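Local coordinates for protein DegT/DnrJ/EryC1/StrS aminotransferase (Brucella abortus 2308, PDB 4QGR) that probably catalyses pyridoxal phosphate-dependent amino-group transfer, binding the cofactor at the dimer interface, at residues Pro88-Ala93 with Tyr322-His328; Gln17-Ile21 with Ile259-Glu263; Leu70-Met75 with Val98-Val102. All coordinates share one frame; numbering follows the deposited sequence.

Contact 1 (Pro88-Ala93 with Tyr322-His328); sequences PSFTFA and YYVKPLH. With PLP (pyridoxal-5'-phosphate), chain E.
L327 N donates to S89 O at 2.9 Å, joining two loops of the PLP-dependent aminotransferase fold: 88-93, which runs from strand 83-88 to helix 94-101 and passes the cofactor, and 322-328, whose end turns into a 3-10 segment. F90 is the centre of an inverse gamma turn, and its ring swings back over 322-328. The edge of Y323 points into the F90 face in a T-shaped pair, planes at 85°, with CD2 of Y323 over the centre of the F90 ring. One face of Y323 lies against the T91 backbone, while its hydroxyl is hydrogen-bonded to Q173, a PLP-binding residue. L327 sends CD2 to the CA of A93, 3.6 Å away, and CD1 to CG2 of T91. A water donates to both T91 O and K325 O, adding a solvent bridge between the loops. F92 leans over the cofactor, its CD2 3.4 Å from C4 of PLP, and its ring also meets H227 of the second subunit edge-to-face. With chi1 at 172°, S89 OG is turned away from its own N and toward the 3-10 segment, where it accepts from H328 N at 2.9 Å and shares a 2.7 Å hydrogen bond with ND1, in the plane of the H328 ring.

Contact 2 (Gln17-Ile21 with Ile259-Glu263); sequences QRARI and ILEDE
E263 OE2 is gripped by Q17 NE2 at 2.9 Å and by the hydroxyl of Y361. The amide of Q17 and the carboxylate lie nearly coplanar, 14° apart, and NE2 reaches the syn lone pair of OE2 along a fairly straight bond of 165°. Q17 OE1 is turned to K256 NZ, so both ends of the amide are held and its rotation is fixed. R20 stretches out, extended from CG to NE, past I259 toward D262. Its NH2 forms a salt bridge to D262 OD2 at 2.9 Å, meeting this oxygen from above the carboxylate plane; the two flat groups stand almost perpendicular. A water accepts from R20 NH1 and donates to the same OD2, closing a second path between the charges. The contact thus sets the short N-terminal helix 14-20 against the long helix 247-278, within the family's aminotransferase fold. I259 lies against one face of the R20 guanidinium, its CB 4.1 Å from the plane and over the centre, and its CD1 3.9 Å from R20 CD. I21 comes tip to tip with I259, CD1 to CD1 at 4.0 Å. The side chain of Y361, whose hydroxyl also bonds R20 NH1, packs against Q17 and I259.

Contact 3 (Leu70-Met75 with Val98-Val102); sequences LQMPLM and VVALV
Segments 70-75 and 98-102, on helices 68-76 and 94-101, are nearest at Q71 and V98, CA to CA 5.2 Å, and 7.2 Å apart at M75 and V102. V98 fits among L70, Q71 and L74: its CG2 meets L70 CB and L74 CD1, each at 3.8 Å, and its CG1 rests on Q71 CB. L74 crosses V98 at about a right angle, and the same CD1 goes on to V99 CG2 at 4.1 Å. No hydrogen bond spans the two segments, which meet through methyl and methylene groups and one amide. The two helices are linked through strand 83-88 of the large mixed sheet, in the three-layer alpha/beta arrangement of this aminotransferase fold; L70 and L74 also pack on I168 of strand 166-170, and L70 touches PLP. Q71 is extended through its whole length (chi1 178°, chi2 180°), which carries its terminal amide to L101, whose CD2 sits over one amide face, 3.4 Å from Q71 OE1 and nearly as close to CD and NE2. V102 slides past Q71 in the opposite direction and sets CG1 against M75 CG at 4.0 Å. M75 and L101 each pack on the other's counterpart in the second subunit.

How the contacts relate
From the N terminus, helix 14-20 supplies the first half of contact 2, which closes on helix 247-278 about 240 residues later. Contact 3 lies wholly inside that loop, joining helices 68-76 and 94-101 across strand 83-88. The loop 88-93, between the two halves of contact 3, opens contact 1 and is paired far on with 322-328, so contact 1 crosses both others. Contacts 1 and 3 come within about 5 Å at their nearest atoms, both touching the cofactor and the second subunit. Contact 2 lies on the opposite side of the chain's centre, about 30 Å from contact 1 and 33 Å from contact 3, centre to centre.

Contact 1 (Pro88-Ala93 with Tyr322-His328)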
ATOM      1  N   PRO A  88      14.012 -16.219   7.581  1.00 12.30           N
ATOM      2  CA  PRO A  88      13.416 -17.485   7.995  1.00 12.63           C
ATOM      3  C   PRO A  88      12.373 -17.976   7.004  1.00 12.79           C
ATOM      4  O   PRO A  88      11.828 -17.202   6.225  1.00 12.29           O
ATOM      5  CB  PRO A  88      12.739 -17.138   9.332  1.00 12.54           C
ATOM      6  CG  PRO A  88      13.097 -15.730   9.636  1.00 12.06           C
ATOM      7  CD  PRO A  88      13.480 -15.084   8.357  1.00 11.87           C
ATOM      8  N   SER A  89      12.174 -19.291   6.984  1.00 13.46           N
ATOM      9  CA  SER A  89      11.034 -19.899   6.301  1.00 13.12           C
ATOM     10  C   SER A  89       9.809 -19.955   7.236  1.00 13.05           C
ATOM     11  O   SER A  89       8.664 -19.916   6.761  1.00 13.66           O
ATOM     12  CB  SER A  89      11.436 -21.305   5.850  1.00 13.93           C
ATOM     13  OG  SER A  89      10.328 -22.024   5.350  1.00 13.60           O
ATOM     14  N   PHE A  90      10.032 -20.086   8.547  1.00 12.74           N
ATOM     15  CA  PHE A  90       8.940 -20.099   9.511  1.00 12.49           C
ATOM     16  C   PHE A  90       8.559 -18.677   9.898  1.00 12.80           C
ATOM     17  O   PHE A  90       9.022 -18.169  10.910  1.00 13.12           O
ATOM     18  CB  PHE A  90       9.339 -20.928  10.744  1.00 12.75           C
ATOM     19  CG  PHE A  90       8.175 -21.437  11.525  1.00 12.48           C
ATOM     20  CD1 PHE A  90       7.415 -22.465  11.025  1.00 12.82           C
ATOM     21  CD2 PHE A  90       7.834 -20.861  12.759  1.00 12.90           C
ATOM     22  CE1 PHE A  90       6.323 -22.942  11.711  1.00 12.99           C
ATOM     23  CE2 PHE A  90       6.740 -21.323  13.468  1.00 12.76           C
ATOM     24  CZ  PHE A  90       5.980 -22.361  12.941  1.00 12.69           C
ATOM     25  N   THR A  91       7.786 -18.024   9.030  1.00 13.08           N
ATOM     26  CA  THR A  91       7.354 -16.657   9.198  1.00 12.69           C
ATOM     27  C   THR A  91       6.226 -16.389   8.187  1.00 13.32           C
ATOM     28  O   THR A  91       5.920 -17.241   7.321  1.00 13.08           O
ATOM     29  CB  THR A  91       8.531 -15.673   8.983  1.00 12.98           C
ATOM     30  OG1 THR A  91       8.110 -14.344   9.258  1.00 12.19           O
ATOM     31  CG2 THR A  91       9.121 -15.777   7.545  1.00 12.83           C
ATOM     32  N   PHE A  92       5.631 -15.203   8.285  1.00 12.83           N
ATOM     33  CA  PHE A  92       4.647 -14.738   7.317  1.00 13.86           C
ATOM     34  C   PHE A  92       5.282 -14.479   5.966  1.00 13.14           C
ATOM     35  O   PHE A  92       6.445 -14.064   5.884  1.00 12.46           O
ATOM     36  CB  PHE A  92       4.010 -13.451   7.836  1.00 14.21           C
ATOM     37  CG  PHE A  92       2.879 -12.947   6.991  1.00 15.61           C
ATOM     38  CD1 PHE A  92       1.647 -13.604   6.985  1.00 17.56           C
ATOM     39  CD2 PHE A  92       3.025 -11.808   6.248  1.00 15.27           C
ATOM     40  CE1 PHE A  92       0.603 -13.138   6.186  1.00 17.74           C
ATOM     41  CE2 PHE A  92       1.995 -11.327   5.457  1.00 16.05           C
ATOM     42  CZ  PHE A  92       0.771 -11.977   5.449  1.00 16.06           C
ATOM     43  N   ALA A  93       4.526 -14.709   4.884  1.00 12.32           N
ATOM     44  CA  ALA A  93       5.085 -14.649   3.530  1.00 11.97           C
ATOM     45  C   ALA A  93       5.850 -13.357   3.195  1.00 11.31           C
ATOM     46  O   ALA A  93       6.793 -13.379   2.433  1.00 11.65           O
ATOM     47  CB  ALA A  93       3.964 -14.830   2.513  1.00 12.16           C
ATOM     48  N   TYR A 322      -0.183 -21.322  13.550  1.00 14.15           N
ATOM     49  CA  TYR A 322       0.819 -20.490  12.869  1.00 14.54           C
ATOM     50  C   TYR A 322       2.149 -21.290  12.917  1.00 14.14           C
ATOM     51  O   TYR A 322       2.750 -21.380  13.977  1.00 13.82           O
ATOM     52  CB  TYR A 322       0.981 -19.162  13.627  1.00 15.00           C
ATOM     53  CG  TYR A 322      -0.243 -18.291  13.527  1.00 15.48           C
ATOM     54  CD1 TYR A 322      -0.597 -17.712  12.311  1.00 15.88           C
ATOM     55  CD2 TYR A 322      -1.041 -18.036  14.640  1.00 16.49           C
ATOM     56  CE1 TYR A 322      -1.753 -16.952  12.200  1.00 16.81           C
ATOM     57  CE2 TYR A 322      -2.170 -17.251  14.548  1.00 16.51           C
ATOM     58  CZ  TYR A 322      -2.505 -16.686  13.341  1.00 18.17           C
ATOM     59  OH  TYR A 322      -3.643 -15.875  13.259  1.00 19.62           O
ATOM     60  N   TYR A 323       2.641 -21.877  11.819  1.00 14.87           N
ATOM     61  CA  TYR A 323       2.164 -21.704  10.457  1.00 15.45           C
ATOM     62  C   TYR A 323       1.978 -23.083   9.879  1.00 15.76           C
ATOM     63  O   TYR A 323       2.724 -24.024  10.204  1.00 16.82           O
ATOM     64  CB  TYR A 323       3.194 -20.944   9.610  1.00 15.50           C
ATOM     65  CG  TYR A 323       3.341 -19.526  10.058  1.00 15.20           C
ATOM     66  CD1 TYR A 323       2.523 -18.549   9.555  1.00 15.59           C
ATOM     67  CD2 TYR A 323       4.310 -19.165  11.001  1.00 17.12           C
ATOM     68  CE1 TYR A 323       2.610 -17.245  10.001  1.00 15.14           C
ATOM     69  CE2 TYR A 323       4.407 -17.869  11.447  1.00 16.37           C
ATOM     70  CZ  TYR A 323       3.571 -16.913  10.926  1.00 16.64           C
ATOM     71  OH  TYR A 323       3.622 -15.603  11.346  1.00 17.08           O
ATOM     72  N   VAL A 324       0.978 -23.208   9.026  1.00 16.11           N
ATOM     73  CA  VAL A 324       0.635 -24.485   8.471  1.00 16.99           C
ATOM     74  C   VAL A 324       1.665 -24.976   7.457  1.00 17.20           C
ATOM     75  O   VAL A 324       1.920 -26.181   7.400  1.00 16.29           O
ATOM     76  CB  VAL A 324      -0.784 -24.426   7.844  1.00 16.99           C
ATOM     77  CG1 VAL A 324      -1.095 -25.667   7.059  1.00 18.31           C
ATOM     78  CG2 VAL A 324      -1.809 -24.266   8.969  1.00 17.05           C
ATOM     79  N   LYS A 325       2.195 -24.056   6.663  1.00 17.44           N
ATOM     80  CA  LYS A 325       3.137 -24.375   5.591  1.00 20.30           C
ATOM     81  C   LYS A 325       4.260 -23.355   5.666  1.00 18.74           C
ATOM     82  O   LYS A 325       4.020 -22.182   5.429  1.00 18.76           O
ATOM     83  CB  LYS A 325       2.436 -24.316   4.216  1.00 24.06           C
ATOM     84  CG  LYS A 325       2.678 -25.532   3.384  1.00 28.58           C
ATOM     85  CD  LYS A 325       1.911 -25.532   2.076  1.00 31.26           C
ATOM     86  CE  LYS A 325       2.811 -26.044   0.958  1.00 34.44           C
ATOM     87  NZ  LYS A 325       2.068 -26.996   0.095  1.00 37.53           N
ATOM     88  N   PRO A 326       5.475 -23.790   6.048  1.00 17.43           N
ATOM     89  CA  PRO A 326       6.607 -22.826   5.997  1.00 16.66           C
ATOM     90  C   PRO A 326       6.868 -22.363   4.576  1.00 15.20           C
ATOM     91  O   PRO A 326       6.543 -23.047   3.625  1.00 15.26           O
ATOM     92  CB  PRO A 326       7.771 -23.620   6.574  1.00 17.15           C
ATOM     93  CG  PRO A 326       7.457 -25.034   6.227  1.00 19.28           C
ATOM     94  CD  PRO A 326       5.934 -25.154   6.346  1.00 18.96           C
ATOM     95  N   LEU A 327       7.437 -21.186   4.436  1.00 14.13           N
ATOM     96  CA  LEU A 327       7.593 -20.570   3.160  1.00 14.05           C
ATOM     97  C   LEU A 327       8.331 -21.418   2.151  1.00 14.28           C
ATOM     98  O   LEU A 327       7.954 -21.424   0.978  1.00 14.32           O
ATOM     99  CB  LEU A 327       8.279 -19.194   3.313  1.00 13.90           C
ATOM    100  CG  LEU A 327       7.475 -18.196   4.154  1.00 13.29           C
ATOM    101  CD1 LEU A 327       8.115 -16.803   4.019  1.00 13.10           C
ATOM    102  CD2 LEU A 327       5.986 -18.092   3.783  1.00 13.82           C
ATOM    103  N   HIS A 328       9.369 -22.119   2.584  1.00 14.68           N
ATOM    104  CA  HIS A 328      10.198 -22.832   1.632  1.00 15.85           C
ATOM    105  C   HIS A 328       9.444 -23.983   0.974  1.00 17.22           C
ATOM    106  O   HIS A 328       9.922 -24.530  -0.023  1.00 17.93           O
ATOM    107  CB  HIS A 328      11.491 -23.345   2.250  1.00 16.46           C
ATOM    108  CG  HIS A 328      11.328 -24.538   3.132  1.00 16.76           C
ATOM    109  ND1 HIS A 328      10.750 -24.470   4.381  1.00 17.00           N
ATOM    110  CD2 HIS A 328      11.669 -25.833   2.948  1.00 17.75           C
ATOM    111  CE1 HIS A 328      10.767 -25.662   4.941  1.00 17.54           C
ATOM    112  NE2 HIS A 328      11.322 -26.507   4.094  1.00 18.76           N
TER
HETATM  113  N1  PLP E 403       6.111  -9.699   8.772  1.00 12.49           N
HETATM  114  C2  PLP E 403       5.542 -10.512   9.681  1.00 13.44           C
HETATM  115  C2A PLP E 403       6.370 -11.362  10.614  1.00 13.83           C
HETATM  116  C3  PLP E 403       4.059 -10.488   9.814  1.00 14.24           C
HETATM  117  O3  PLP E 403       3.494 -11.247  10.744  1.00 13.36           O
HETATM  118  C4  PLP E 403       3.278  -9.683   8.837  1.00 15.06           C
HETATM  119  C4A PLP E 403       1.815  -9.459   8.817  1.00 20.41           C
HETATM  120  O4A PLP E 403       1.162  -9.330   9.833  1.00 26.40           O
HETATM  121  C5  PLP E 403       4.038  -8.858   7.888  1.00 14.25           C
HETATM  122  C6  PLP E 403       5.434  -8.918   7.914  1.00 12.83           C
HETATM  123  C5A PLP E 403       3.324  -7.988   6.878  1.00 12.98           C
HETATM  124  O4P PLP E 403       2.613  -6.907   7.498  1.00 13.74           O
HETATM  125  P   PLP E 403       1.260  -6.338   6.840  1.00 13.40           P
HETATM  126  O1P PLP E 403       0.969  -5.001   7.517  1.00 12.60           O
HETATM  127  O2P PLP E 403       1.457  -6.274   5.347  1.00 12.87           O
HETATM  128  O3P PLP E 403       0.242  -7.407   7.269  1.00 13.95           O
HETATM  129  O   HOH W   1       4.392 -19.374   6.682  1.00 31.02           O

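Contact 2 (Gln17-Ile21 with Ile259-Glu263)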
ATOM      1  N   GLN A  17     -10.955  -4.135  23.653  1.00 15.13           N
ATOM      2  CA  GLN A  17     -10.009  -3.038  23.600  1.00 15.17           C
ATOM      3  C   GLN A  17     -10.707  -1.745  23.194  1.00 14.83           C
ATOM      4  O   GLN A  17     -10.499  -0.715  23.798  1.00 14.44           O
ATOM      5  CB  GLN A  17      -8.864  -3.360  22.640  1.00 14.57           C
ATOM      6  CG  GLN A  17      -7.861  -2.212  22.553  1.00 14.88           C
ATOM      7  CD  GLN A  17      -6.859  -2.426  21.441  1.00 15.54           C
ATOM      8  OE1 GLN A  17      -7.210  -2.495  20.274  1.00 15.26           O
ATOM      9  NE2 GLN A  17      -5.586  -2.463  21.803  1.00 16.83           N
ATOM     10  N   ARG A  18     -11.542  -1.806  22.158  1.00 14.91           N
ATOM     11  CA  ARG A  18     -12.243  -0.630  21.717  1.00 14.93           C
ATOM     12  C   ARG A  18     -13.137  -0.117  22.849  1.00 15.40           C
ATOM     13  O   ARG A  18     -13.262   1.107  23.034  1.00 16.03           O
ATOM     14  CB  ARG A  18     -13.037  -0.914  20.445  1.00 15.55           C
ATOM     15  CG  ARG A  18     -13.685   0.319  19.846  1.00 17.07           C
ATOM     16  CD  ARG A  18     -14.369   0.035  18.516  1.00 18.14           C
ATOM     17  NE  ARG A  18     -15.677  -0.551  18.721  1.00 19.84           N
ATOM     18  CZ  ARG A  18     -16.778   0.136  19.098  1.00 22.27           C
ATOM     19  NH1 ARG A  18     -16.789   1.464  19.286  1.00 22.16           N
ATOM     20  NH2 ARG A  18     -17.920  -0.510  19.280  1.00 22.58           N
ATOM     21  N   ALA A  19     -13.825  -1.027  23.548  1.00 14.99           N
ATOM     22  CA  ALA A  19     -14.702  -0.574  24.653  1.00 15.60           C
ATOM     23  C   ALA A  19     -13.923   0.285  25.675  1.00 15.76           C
ATOM     24  O   ALA A  19     -14.468   1.287  26.229  1.00 16.26           O
ATOM     25  CB  ALA A  19     -15.372  -1.751  25.336  1.00 15.99           C
ATOM     26  N   ARG A  20     -12.672  -0.099  25.943  1.00 15.19           N
ATOM     27  CA  ARG A  20     -11.866   0.569  26.955  1.00 15.71           C
ATOM     28  C   ARG A  20     -11.646   2.058  26.621  1.00 15.55           C
ATOM     29  O   ARG A  20     -11.596   2.956  27.510  1.00 16.47           O
ATOM     30  CB  ARG A  20     -10.542  -0.156  27.060  1.00 15.50           C
ATOM     31  CG  ARG A  20      -9.601   0.408  28.094  1.00 16.21           C
ATOM     32  CD  ARG A  20      -8.259  -0.260  27.977  1.00 16.32           C
ATOM     33  NE  ARG A  20      -7.267   0.229  28.931  1.00 18.04           N
ATOM     34  CZ  ARG A  20      -6.165  -0.447  29.243  1.00 18.32           C
ATOM     35  NH1 ARG A  20      -5.951  -1.617  28.691  1.00 18.05           N
ATOM     36  NH2 ARG A  20      -5.361   0.005  30.177  1.00 19.64           N
ATOM     37  N   ILE A  21     -11.526   2.341  25.337  1.00 15.24           N
ATOM     38  CA  ILE A  21     -11.183   3.676  24.877  1.00 14.95           C
ATOM     39  C   ILE A  21     -12.159   4.110  23.784  1.00 15.07           C
ATOM     40  O   ILE A  21     -11.823   4.865  22.885  1.00 14.55           O
ATOM     41  CB  ILE A  21      -9.711   3.769  24.382  1.00 14.30           C
ATOM     42  CG1 ILE A  21      -9.351   2.625  23.419  1.00 13.63           C
ATOM     43  CG2 ILE A  21      -8.714   3.729  25.530  1.00 14.68           C
ATOM     44  CD1 ILE A  21      -8.095   2.886  22.614  1.00 13.06           C
ATOM     45  N   ILE A 259      -2.331   3.223  25.592  1.00 14.66           N
ATOM     46  CA  ILE A 259      -2.601   2.080  26.457  1.00 14.77           C
ATOM     47  C   ILE A 259      -1.724   0.863  26.222  1.00 14.48           C
ATOM     48  O   ILE A 259      -1.867  -0.167  26.923  1.00 14.41           O
ATOM     49  CB  ILE A 259      -4.093   1.626  26.409  1.00 14.63           C
ATOM     50  CG1 ILE A 259      -4.487   1.083  25.042  1.00 14.17           C
ATOM     51  CG2 ILE A 259      -5.041   2.754  26.857  1.00 15.08           C
ATOM     52  CD1 ILE A 259      -5.882   0.528  25.006  1.00 14.11           C
ATOM     53  N   LEU A 260      -0.792   0.965  25.274  1.00 14.51           N
ATOM     54  CA  LEU A 260       0.041  -0.181  24.897  1.00 14.02           C
ATOM     55  C   LEU A 260       0.893  -0.685  26.066  1.00 14.32           C
ATOM     56  O   LEU A 260       0.974  -1.894  26.315  1.00 14.35           O
ATOM     57  CB  LEU A 260       0.935   0.183  23.694  1.00 13.87           C
ATOM     58  CG  LEU A 260       1.885  -0.891  23.181  1.00 13.85           C
ATOM     59  CD1 LEU A 260       1.111  -2.111  22.708  1.00 13.66           C
ATOM     60  CD2 LEU A 260       2.741  -0.339  22.054  1.00 14.40           C
ATOM     61  N   GLU A 261       1.528   0.210  26.799  1.00 15.00           N
ATOM     62  CA  GLU A 261       2.397  -0.246  27.880  1.00 15.95           C
ATOM     63  C   GLU A 261       1.639  -1.020  28.942  1.00 16.48           C
ATOM     64  O   GLU A 261       2.108  -2.037  29.376  1.00 16.43           O
ATOM     65  CB  GLU A 261       3.205   0.911  28.494  1.00 16.88           C
ATOM     66  CG  GLU A 261       4.173   0.470  29.573  1.00 17.77           C
ATOM     67  CD  GLU A 261       5.365  -0.344  29.098  1.00 17.77           C
ATOM     68  OE1 GLU A 261       5.576  -0.512  27.885  1.00 17.77           O
ATOM     69  OE2 GLU A 261       6.103  -0.868  29.969  1.00 17.65           O
ATOM     70  N   ASP A 262       0.438  -0.565  29.326  1.00 17.00           N
ATOM     71  CA  ASP A 262      -0.356  -1.307  30.321  1.00 17.58           C
ATOM     72  C   ASP A 262      -0.793  -2.681  29.740  1.00 16.93           C
ATOM     73  O   ASP A 262      -0.766  -3.717  30.419  1.00 16.43           O
ATOM     74  CB  ASP A 262      -1.562  -0.477  30.755  1.00 18.66           C
ATOM     75  CG  ASP A 262      -2.318  -1.108  31.851  1.00 19.73           C
ATOM     76  OD1 ASP A 262      -1.853  -1.034  33.006  1.00 21.47           O
ATOM     77  OD2 ASP A 262      -3.404  -1.649  31.599  1.00 19.94           O
ATOM     78  N   GLU A 263      -1.191  -2.675  28.466  1.00 16.25           N
ATOM     79  CA  GLU A 263      -1.502  -3.913  27.766  1.00 15.30           C
ATOM     80  C   GLU A 263      -0.329  -4.905  27.720  1.00 15.30           C
ATOM     81  O   GLU A 263      -0.549  -6.110  27.764  1.00 15.17           O
ATOM     82  CB  GLU A 263      -1.931  -3.619  26.334  1.00 15.03           C
ATOM     83  CG  GLU A 263      -3.334  -3.046  26.246  1.00 15.05           C
ATOM     84  CD  GLU A 263      -3.800  -2.815  24.828  1.00 14.67           C
ATOM     85  OE1 GLU A 263      -2.942  -2.725  23.906  1.00 14.67           O
ATOM     86  OE2 GLU A 263      -5.029  -2.764  24.595  1.00 14.64           O
TER
HETATM   87  O   HOH W   2      -4.212  -3.717  29.776  1.00 18.22           O

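Contact 3 (Leu70-Met75 with Val98-Val102)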
ATOM      1  N   LEU A  70       9.150  -3.546   4.901  1.00 10.91           N
ATOM      2  CA  LEU A  70      10.321  -4.402   4.635  1.00 11.35           C
ATOM      3  C   LEU A  70      10.904  -4.163   3.242  1.00 11.74           C
ATOM      4  O   LEU A  70      12.127  -4.232   3.064  1.00 12.03           O
ATOM      5  CB  LEU A  70       9.912  -5.875   4.754  1.00 11.51           C
ATOM      6  CG  LEU A  70       9.409  -6.336   6.133  1.00 11.59           C
ATOM      7  CD1 LEU A  70       8.701  -7.665   6.049  1.00 12.62           C
ATOM      8  CD2 LEU A  70      10.615  -6.474   7.054  1.00 11.87           C
ATOM      9  N   GLN A  71      10.035  -3.894   2.263  1.00 11.51           N
ATOM     10  CA  GLN A  71      10.467  -3.643   0.902  1.00 12.36           C
ATOM     11  C   GLN A  71      11.290  -2.357   0.802  1.00 12.27           C
ATOM     12  O   GLN A  71      12.321  -2.323   0.136  1.00 12.12           O
ATOM     13  CB  GLN A  71       9.259  -3.527  -0.021  1.00 13.64           C
ATOM     14  CG  GLN A  71       9.563  -3.214  -1.491  1.00 15.61           C
ATOM     15  CD  GLN A  71       8.270  -3.124  -2.313  1.00 17.38           C
ATOM     16  OE1 GLN A  71       7.191  -3.462  -1.815  1.00 20.71           O
ATOM     17  NE2 GLN A  71       8.347  -2.555  -3.502  1.00 18.79           N
ATOM     18  N   MET A  72      10.807  -1.277   1.392  1.00 11.73           N
ATOM     19  CA  MET A  72      11.474  -0.001   1.153  1.00 12.35           C
ATOM     20  C   MET A  72      12.948   0.053   1.563  1.00 12.41           C
ATOM     21  O   MET A  72      13.785   0.616   0.825  1.00 13.95           O
ATOM     22  CB  MET A  72      10.658   1.154   1.723  1.00 12.58           C
ATOM     23  CG  MET A  72       9.355   1.357   0.950  1.00 12.89           C
ATOM     24  SD  MET A  72       8.511   2.867   1.483  1.00 13.27           S
ATOM     25  CE  MET A  72       7.555   2.344   2.904  1.00 13.05           C
ATOM     26  N   PRO A  73      13.305  -0.520   2.727  1.00 12.41           N
ATOM     27  CA  PRO A  73      14.719  -0.512   3.071  1.00 13.30           C
ATOM     28  C   PRO A  73      15.590  -1.288   2.059  1.00 13.68           C
ATOM     29  O   PRO A  73      16.744  -0.890   1.841  1.00 13.87           O
ATOM     30  CB  PRO A  73      14.750  -1.176   4.431  1.00 13.16           C
ATOM     31  CG  PRO A  73      13.430  -0.828   5.035  1.00 13.14           C
ATOM     32  CD  PRO A  73      12.464  -0.834   3.887  1.00 12.56           C
ATOM     33  N   LEU A  74      15.058  -2.381   1.487  1.00 13.07           N
ATOM     34  CA  LEU A  74      15.811  -3.098   0.449  1.00 13.73           C
ATOM     35  C   LEU A  74      16.022  -2.200  -0.760  1.00 14.60           C
ATOM     36  O   LEU A  74      17.116  -2.192  -1.366  1.00 15.57           O
ATOM     37  CB  LEU A  74      15.065  -4.375   0.021  1.00 13.53           C
ATOM     38  CG  LEU A  74      14.911  -5.445   1.100  1.00 13.45           C
ATOM     39  CD1 LEU A  74      14.014  -6.587   0.614  1.00 13.70           C
ATOM     40  CD2 LEU A  74      16.240  -6.036   1.478  1.00 13.68           C
ATOM     41  N   MET A  75      14.994  -1.420  -1.120  1.00 14.57           N
ATOM     42  CA  MET A  75      15.106  -0.507  -2.238  1.00 15.47           C
ATOM     43  C   MET A  75      16.149   0.583  -2.001  1.00 16.36           C
ATOM     44  O   MET A  75      16.956   0.906  -2.903  1.00 16.09           O
ATOM     45  CB  MET A  75      13.766   0.132  -2.601  1.00 15.22           C
ATOM     46  CG  MET A  75      12.704  -0.844  -3.062  1.00 15.27           C
ATOM     47  SD  MET A  75      11.104  -0.090  -3.238  1.00 15.60           S
ATOM     48  CE  MET A  75      11.339   1.052  -4.578  1.00 16.17           C
ATOM     49  N   VAL A  98       9.090  -9.866  -0.273  1.00 12.01           N
ATOM     50  CA  VAL A  98       9.632  -8.562  -0.658  1.00 12.12           C
ATOM     51  C   VAL A  98      11.010  -8.688  -1.322  1.00 12.16           C
ATOM     52  O   VAL A  98      11.344  -7.903  -2.225  1.00 12.69           O
ATOM     53  CB  VAL A  98       9.688  -7.532   0.484  1.00 12.03           C
ATOM     54  CG1 VAL A  98       8.287  -7.254   1.008  1.00 12.60           C
ATOM     55  CG2 VAL A  98      10.647  -7.955   1.600  1.00 12.24           C
ATOM     56  N   VAL A  99      11.751  -9.717  -0.926  1.00 12.07           N
ATOM     57  CA  VAL A  99      13.067  -9.986  -1.479  1.00 12.56           C
ATOM     58  C   VAL A  99      12.950 -10.358  -2.969  1.00 13.42           C
ATOM     59  O   VAL A  99      13.618  -9.771  -3.812  1.00 13.68           O
ATOM     60  CB  VAL A  99      13.787 -11.078  -0.658  1.00 12.60           C
ATOM     61  CG1 VAL A  99      15.118 -11.470  -1.304  1.00 13.22           C
ATOM     62  CG2 VAL A  99      13.985 -10.669   0.769  1.00 11.92           C
ATOM     63  N   ALA A 100      12.051 -11.301  -3.295  1.00 13.69           N
ATOM     64  CA  ALA A 100      11.703 -11.620  -4.679  1.00 14.81           C
ATOM     65  C   ALA A 100      11.138 -10.467  -5.481  1.00 15.54           C
ATOM     66  O   ALA A 100      11.475 -10.271  -6.669  1.00 16.08           O
ATOM     67  CB  ALA A 100      10.748 -12.806  -4.695  1.00 15.72           C
ATOM     68  N   LEU A 101      10.252  -9.712  -4.862  1.00 16.17           N
ATOM     69  CA  LEU A 101       9.643  -8.561  -5.505  1.00 17.07           C
ATOM     70  C   LEU A 101      10.680  -7.593  -6.030  1.00 17.29           C
ATOM     71  O   LEU A 101      10.572  -7.164  -7.189  1.00 17.55           O
ATOM     72  CB  LEU A 101       8.688  -7.865  -4.552  1.00 18.35           C
ATOM     73  CG  LEU A 101       7.826  -6.807  -5.224  1.00 20.89           C
ATOM     74  CD1 LEU A 101       6.720  -7.483  -6.004  1.00 21.82           C
ATOM     75  CD2 LEU A 101       7.207  -5.889  -4.179  1.00 20.84           C
ATOM     76  N   VAL A 102      11.721  -7.306  -5.237  1.00 16.16           N
ATOM     77  CA  VAL A 102      12.803  -6.399  -5.712  1.00 16.37           C
ATOM     78  C   VAL A 102      13.816  -7.049  -6.658  1.00 16.78           C
ATOM     79  O   VAL A 102      14.749  -6.384  -7.125  1.00 17.17           O
ATOM     80  CB  VAL A 102      13.531  -5.656  -4.581  1.00 16.25           C
ATOM     81  CG1 VAL A 102      12.540  -4.816  -3.783  1.00 16.28           C
ATOM     82  CG2 VAL A 102      14.351  -6.586  -3.670  1.00 16.01           C
TER